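Local coordinates for protein dihydroneopterin triphosphate diphosphatase (Escherichia coli O157:H7, PDB 5U7F) that probably hydrolyses dihydroneopterin triphosphate to the monophosphate and pyrophosphate for folate biosynthesis, and also cleaves nucleoside triphosphates, with dATP preferred, at residues D32-S38 / L132-N138; R77-I83 / T96-W102. All blocks are in the same frame, centred on the assembly; numbering follows the deposited sequence.

Contact 1 (D32-S38 / L132-N138); sequences DPDFWQS and LTKSWSN. With SO4 (sulfate ion), chain B.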
# COMPACT_ATOMS: atom_id res chain seq x y z
N ASP A 32 13.72 5.01 0.54
CA ASP A 32 13.65 5.73 1.81
C ASP A 32 13.52 4.67 2.92
O ASP A 32 12.41 4.30 3.31
CB ASP A 32 12.47 6.70 1.82
CG ASP A 32 12.42 7.57 3.08
OD1 ASP A 32 13.20 7.30 4.03
OD2 ASP A 32 11.60 8.52 3.11
N PRO A 33 14.65 4.18 3.43
CA PRO A 33 14.62 3.10 4.45
C PRO A 33 13.90 3.45 5.77
O PRO A 33 13.63 2.54 6.57
CB PRO A 33 16.11 2.82 4.68
CG PRO A 33 16.77 3.24 3.39
CD PRO A 33 16.02 4.48 3.00
N ASP A 34 13.57 4.71 5.99
CA ASP A 34 12.86 5.13 7.19
C ASP A 34 11.33 5.06 6.99
O ASP A 34 10.57 5.25 7.93
CB ASP A 34 13.27 6.55 7.57
CG ASP A 34 14.73 6.64 7.97
OD1 ASP A 34 15.20 5.74 8.71
OD2 ASP A 34 15.41 7.60 7.53
N PHE A 35 10.93 4.76 5.76
CA PHE A 35 9.52 4.81 5.30
C PHE A 35 8.95 3.40 5.27
O PHE A 35 9.22 2.67 4.34
CB PHE A 35 9.47 5.46 3.92
CG PHE A 35 8.11 5.88 3.47
CD1 PHE A 35 6.95 5.41 4.07
CD2 PHE A 35 7.99 6.77 2.41
CE1 PHE A 35 5.69 5.85 3.60
CE2 PHE A 35 6.79 7.17 1.96
CZ PHE A 35 5.63 6.71 2.55
N TRP A 36 8.21 3.04 6.31
CA TRP A 36 7.39 1.83 6.30
C TRP A 36 5.96 2.10 5.82
O TRP A 36 5.37 3.13 6.15
CB TRP A 36 7.33 1.20 7.66
CG TRP A 36 8.67 0.80 8.17
CD1 TRP A 36 9.70 1.62 8.53
CD2 TRP A 36 9.14 -0.55 8.36
NE1 TRP A 36 10.78 0.86 8.96
CE2 TRP A 36 10.46 -0.47 8.87
CE3 TRP A 36 8.57 -1.81 8.16
CZ2 TRP A 36 11.22 -1.60 9.16
CZ3 TRP A 36 9.33 -2.94 8.48
CH2 TRP A 36 10.65 -2.82 8.96
N GLN A 37 5.42 1.16 5.07
CA GLN A 37 4.12 1.36 4.40
C GLN A 37 3.42 0.06 4.11
O GLN A 37 4.05 -1.01 4.10
CB GLN A 37 4.34 2.09 3.08
CG GLN A 37 5.32 1.40 2.19
CD GLN A 37 5.27 1.82 0.74
OE1 GLN A 37 5.96 1.23 -0.12
NE2 GLN A 37 4.52 2.88 0.45
N SER A 38 2.11 0.14 3.86
CA SER A 38 1.39 -0.93 3.21
C SER A 38 1.77 -0.95 1.71
O SER A 38 2.67 -0.20 1.27
CB SER A 38 -0.14 -0.74 3.41
OG SER A 38 -0.44 -0.35 4.75
N LEU A 132 3.63 4.44 12.84
CA LEU A 132 4.97 4.18 12.30
C LEU A 132 5.16 4.83 10.94
O LEU A 132 6.21 5.43 10.69
CB LEU A 132 5.24 2.68 12.20
CG LEU A 132 6.53 2.23 11.49
CD1 LEU A 132 7.75 2.73 12.27
CD2 LEU A 132 6.63 0.72 11.30
N THR A 133 4.15 4.68 10.07
CA THR A 133 4.26 5.12 8.68
C THR A 133 4.42 6.65 8.55
O THR A 133 3.89 7.44 9.36
CB THR A 133 3.05 4.65 7.84
OG1 THR A 133 3.29 4.89 6.45
CG2 THR A 133 1.72 5.33 8.27
N LYS A 134 5.20 7.06 7.55
CA LYS A 134 5.40 8.47 7.27
C LYS A 134 4.27 9.06 6.45
O LYS A 134 4.17 10.27 6.33
CB LYS A 134 6.72 8.71 6.53
CG LYS A 134 7.95 8.45 7.39
CD LYS A 134 9.14 9.26 6.91
CE LYS A 134 10.39 8.41 6.77
NZ LYS A 134 11.41 9.13 5.96
N SER A 135 3.42 8.21 5.88
CA SER A 135 2.34 8.66 5.00
C SER A 135 1.03 8.90 5.75
O SER A 135 0.48 7.97 6.39
CB SER A 135 2.15 7.63 3.89
OG SER A 135 0.91 7.76 3.22
N TRP A 136 0.53 10.13 5.69
CA TRP A 136 -0.71 10.44 6.39
C TRP A 136 -1.87 9.69 5.81
O TRP A 136 -2.77 9.37 6.54
CB TRP A 136 -1.00 11.96 6.42
CG TRP A 136 -1.35 12.64 5.14
CD1 TRP A 136 -0.53 13.43 4.41
CD2 TRP A 136 -2.62 12.67 4.49
NE1 TRP A 136 -1.20 13.93 3.31
CE2 TRP A 136 -2.48 13.48 3.34
CE3 TRP A 136 -3.85 12.06 4.76
CZ2 TRP A 136 -3.52 13.69 2.46
CZ3 TRP A 136 -4.89 12.28 3.88
CH2 TRP A 136 -4.72 13.07 2.74
N SER A 137 -1.85 9.34 4.53
CA SER A 137 -2.99 8.66 3.94
C SER A 137 -2.98 7.18 4.36
O SER A 137 -4.03 6.61 4.68
CB SER A 137 -2.98 8.79 2.42
OG SER A 137 -1.79 8.26 1.88
N ASN A 138 -1.80 6.58 4.37
CA ASN A 138 -1.60 5.21 4.87
C ASN A 138 -2.05 5.08 6.31
O ASN A 138 -2.76 4.13 6.67
CB ASN A 138 -0.12 4.80 4.74
CG ASN A 138 0.10 3.28 4.63
OD1 ASN A 138 1.10 2.86 4.01
ND2 ASN A 138 -0.81 2.46 5.22
S SO4 B . -0.94 17.50 1.88
O1 SO4 B . -0.17 18.61 2.45
O2 SO4 B . -1.42 17.89 0.56
O3 SO4 B . -0.06 16.34 1.76
O4 SO4 B . -2.07 17.20 2.75
O HOH W 1 7.77 4.83 8.06
O HOH W 2 2.26 4.35 1.82
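Lys134 buries the most surface here, and its chain passes over the Phe35 ring and by Asp34 to reach Asp32. Its CB sits over one face of the Phe35 ring, 4.3 Å from the centroid and offset toward the rim. A bend at chi3 (-131°) then carries CE past the Asp34 carbonyl. NZ ends in a salt bridge with Asp32, 2.9 Å from OD2 on its syn side; the bond to OD1 is longer and weak. Asp32 OD1 also accepts from Asp34 N in an Asx turn, and OD2 has a second partner in His86.

Trp36 faces the end of helix 126-132. Leu132 CD2 lies over one face of its indole, 3.7 Å from Trp36 CG. The Trp36 carbonyl accepts from Thr133 OG1 at 2.7 Å, with the donor in the carbonyl plane. With chi1 at -170°, OG1 points away from the Thr133 N and reaches both this oxygen and the edge of the Phe35 ring. One water joins Trp36 N, Asp34 O and Leu132 O.

Asn138 uses both ends of its amide. OD1 accepts from Ser38 N on a lone pair at 2.9 Å, and ND2 gives a nearly straight bond to Ser38 OG (170°). OD1 also takes a bond from a second water, which accepts from Gln37 NE2. Gln37 OE1 is held by Arg29 and His118. Ser135, a predicted substrate-binding residue, caps helix 136-147 by accepting from Asn138 N.

The Asn138-Ser38 pair ties helix 136-147 to strand 36-42 near the cobalt site. A turned amide would put its NH2 against Ser38 N-H, so the backbone bond sets which end is oxygen. The Asp32 carboxylate probably favours charged Lys134.

Contact 2 (R77-I83 / T96-W102); sequences RTVEFEI and TRNTESW. With SO4 (sulfate ion), chain B.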
# COMPACT_ATOMS: atom_id res chain seq x y z
N ARG A 77 -12.60 5.06 -1.29
CA ARG A 77 -11.98 6.30 -0.85
C ARG A 77 -10.80 6.64 -1.76
O ARG A 77 -10.03 5.77 -2.17
CB ARG A 77 -11.53 6.19 0.61
CG ARG A 77 -12.72 6.10 1.59
CD ARG A 77 -12.57 6.99 2.82
NE ARG A 77 -12.09 8.32 2.47
CZ ARG A 77 -11.36 9.10 3.27
NH1 ARG A 77 -11.00 8.68 4.48
NH2 ARG A 77 -10.97 10.30 2.84
N THR A 78 -10.70 7.93 -2.08
CA THR A 78 -9.60 8.49 -2.87
C THR A 78 -9.16 9.78 -2.17
O THR A 78 -10.00 10.62 -1.81
CB THR A 78 -10.03 8.80 -4.32
OG1 THR A 78 -10.29 7.59 -5.03
CG2 THR A 78 -8.96 9.54 -5.08
N VAL A 79 -7.85 9.94 -1.98
CA VAL A 79 -7.30 11.16 -1.42
C VAL A 79 -6.22 11.68 -2.35
O VAL A 79 -5.76 10.94 -3.22
CB VAL A 79 -6.73 10.93 -0.02
CG1 VAL A 79 -7.85 10.55 0.94
CG2 VAL A 79 -5.65 9.86 -0.10
N GLU A 80 -5.83 12.93 -2.15
CA GLU A 80 -4.76 13.57 -2.92
C GLU A 80 -3.77 14.19 -1.95
O GLU A 80 -4.16 14.81 -0.97
CB GLU A 80 -5.33 14.61 -3.87
CG GLU A 80 -4.27 15.25 -4.75
CD GLU A 80 -4.79 16.46 -5.53
OE1 GLU A 80 -5.69 16.28 -6.37
OE2 GLU A 80 -4.28 17.59 -5.29
N PHE A 81 -2.48 13.98 -2.18
CA PHE A 81 -1.49 14.49 -1.26
C PHE A 81 -0.28 14.97 -2.02
O PHE A 81 -0.08 14.65 -3.20
CB PHE A 81 -1.10 13.43 -0.22
CG PHE A 81 -0.62 12.13 -0.78
CD1 PHE A 81 0.69 11.96 -1.20
CD2 PHE A 81 -1.48 11.04 -0.81
CE1 PHE A 81 1.11 10.72 -1.68
CE2 PHE A 81 -1.05 9.84 -1.29
CZ PHE A 81 0.22 9.67 -1.71
N GLU A 82 0.51 15.77 -1.31
CA GLU A 82 1.75 16.30 -1.84
C GLU A 82 2.80 15.21 -1.82
O GLU A 82 3.00 14.52 -0.80
CB GLU A 82 2.20 17.51 -1.02
CG GLU A 82 3.51 18.16 -1.51
CD GLU A 82 3.34 19.09 -2.72
OE1 GLU A 82 2.19 19.48 -3.02
OE2 GLU A 82 4.38 19.41 -3.38
N ILE A 83 3.45 15.03 -2.96
CA ILE A 83 4.56 14.11 -3.09
C ILE A 83 5.72 14.60 -2.22
O ILE A 83 6.09 15.77 -2.26
CB ILE A 83 4.99 13.98 -4.58
CG1 ILE A 83 3.81 13.45 -5.38
CG2 ILE A 83 6.21 13.04 -4.75
CD1 ILE A 83 3.97 13.36 -6.87
N THR A 96 3.55 17.51 -8.63
CA THR A 96 3.74 17.58 -7.18
C THR A 96 2.62 16.93 -6.33
O THR A 96 2.74 16.80 -5.10
CB THR A 96 3.85 19.06 -6.78
OG1 THR A 96 2.63 19.74 -7.11
CG2 THR A 96 5.00 19.75 -7.49
N ARG A 97 1.52 16.55 -6.98
CA ARG A 97 0.33 15.99 -6.31
C ARG A 97 0.12 14.55 -6.75
O ARG A 97 0.24 14.27 -7.93
CB ARG A 97 -0.95 16.79 -6.63
CG ARG A 97 -0.84 18.32 -6.44
CD ARG A 97 -0.67 18.70 -4.99
NE ARG A 97 -1.84 18.27 -4.19
CZ ARG A 97 -1.86 18.25 -2.86
NH1 ARG A 97 -0.81 18.66 -2.17
NH2 ARG A 97 -2.95 17.84 -2.23
N ASN A 98 -0.22 13.67 -5.81
CA ASN A 98 -0.52 12.27 -6.12
C ASN A 98 -1.91 11.94 -5.65
O ASN A 98 -2.30 12.36 -4.57
CB ASN A 98 0.47 11.30 -5.49
CG ASN A 98 0.16 9.84 -5.87
OD1 ASN A 98 0.64 9.32 -6.87
ND2 ASN A 98 -0.72 9.22 -5.11
N THR A 99 -2.67 11.26 -6.49
CA THR A 99 -4.02 10.85 -6.15
C THR A 99 -4.01 9.32 -5.89
O THR A 99 -3.58 8.54 -6.73
CB THR A 99 -5.01 11.18 -7.26
OG1 THR A 99 -4.99 12.60 -7.51
CG2 THR A 99 -6.39 10.78 -6.84
N GLU A 100 -4.53 8.93 -4.74
CA GLU A 100 -4.40 7.57 -4.24
C GLU A 100 -5.75 6.96 -3.91
O GLU A 100 -6.49 7.55 -3.12
CB GLU A 100 -3.55 7.58 -2.97
CG GLU A 100 -3.35 6.24 -2.28
CD GLU A 100 -2.55 6.41 -0.98
OE1 GLU A 100 -3.11 6.87 0.05
OE2 GLU A 100 -1.33 6.10 -0.98
N SER A 101 -6.03 5.79 -4.46
CA SER A 101 -7.27 5.04 -4.13
C SER A 101 -7.00 3.87 -3.20
O SER A 101 -6.02 3.14 -3.38
CB SER A 101 -7.95 4.57 -5.43
OG SER A 101 -8.33 5.70 -6.18
N TRP A 102 -7.90 3.67 -2.23
CA TRP A 102 -7.62 2.74 -1.12
C TRP A 102 -8.33 1.41 -1.33
O TRP A 102 -9.50 1.37 -1.73
CB TRP A 102 -8.07 3.32 0.24
CG TRP A 102 -7.33 4.51 0.71
CD1 TRP A 102 -6.21 5.08 0.14
CD2 TRP A 102 -7.65 5.32 1.84
NE1 TRP A 102 -5.83 6.17 0.85
CE2 TRP A 102 -6.69 6.34 1.90
CE3 TRP A 102 -8.67 5.29 2.80
CZ2 TRP A 102 -6.70 7.31 2.90
CZ3 TRP A 102 -8.67 6.25 3.79
CH2 TRP A 102 -7.70 7.26 3.82
S SO4 B . -0.94 17.50 1.88
O1 SO4 B . -0.17 18.61 2.45
O2 SO4 B . -1.42 17.89 0.56
O3 SO4 B . -0.06 16.34 1.76
O4 SO4 B . -2.07 17.20 2.75
O HOH W 3 -11.08 2.95 -3.31
O HOH W 4 -7.42 14.18 -7.60
O HOH W 5 1.86 21.25 -4.89
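Arg97 reaches across to two acids of the facing strand, Glu80 and Glu82. Its NE meets Glu80 OE2 at 2.8 Å, on the anti side and close to the guanidinium plane. NH1 meets Glu82 OE1 at 3.2 Å through the anti lone pair, also near that plane. Bends at chi2 (-67°) and chi3 (-61°) fold the arginine back over the strand pair, with the Phe81 carbonyl carbon over one guanidinium face. Both NH1 and NH2 also hold O2 of a sulfate, probably from the crystallisation liquor. Glu82 N donates to sulfate O3. Waters link Glu80 OE1 to Thr99 OG1 and Glu82 OE1 to Thr96 OG1.

Farther along the sheet face that carries Glu80, Glu82 and Arg97, Thr78 OG1 and Ser101 OG share a hydrogen bond of 3.0 Å. The methyls of Thr78 and Thr99 are tight, with CG2 atoms 3.4 Å apart.

The other face carries Val79, Phe81, Asn98 and Glu100. Asn98 CB lies over a face of the Phe81 ring, and the Glu100 carboxyl carbon CD sits at its edge, 3.8 Å from CE2. Trp102 NE1 donates to Glu100 OE1 at 2.9 Å, near the indole plane. That oxygen is also hydrogen-bonded to Ser137. Arg77 lies alongside Trp102, with NH1 3.4 Å from CZ3 and the two planes 60° apart; NH1 is hydrogen-bonded to Gln140. Asn98 ND2 is hydrogen-bonded to Ser11.

Between the two faces, Val79 with Glu100 and Phe81 with Asn98 form hydrogen-bonded antiparallel pairs. Ile83 N to Thr96 O adds a bond beyond the last bridge. This is a twisted antiparallel strand pair at the border of the mixed sheet of the Nudix fold, and it includes Phe81, Glu82 and Ile83 of the predicted substrate site.

Overall arrangement
The centres of contacts 1 and 2 lie about 14 Å apart, within one Nudix domain. Along the chain the order is 32-38, 77-83, 96-102 and 132-138, so both segments of contact 2 fall between those of contact 1. Both reach the same mixed sheet. Contact 2 pairs one outermost strand, 72-82, with 97-107; strand 10-18 then separates 97-107 from 36-42, which serves contact 1. Helix 136-147 joins the two: Ser137 of contact 1 meets Glu100 of contact 2, and Trp136 packs on Phe81. Trp136 also shares the sulfate with Arg97 and Glu82. Together they bring predicted substrate-binding residues from distant parts of the sequence into one region.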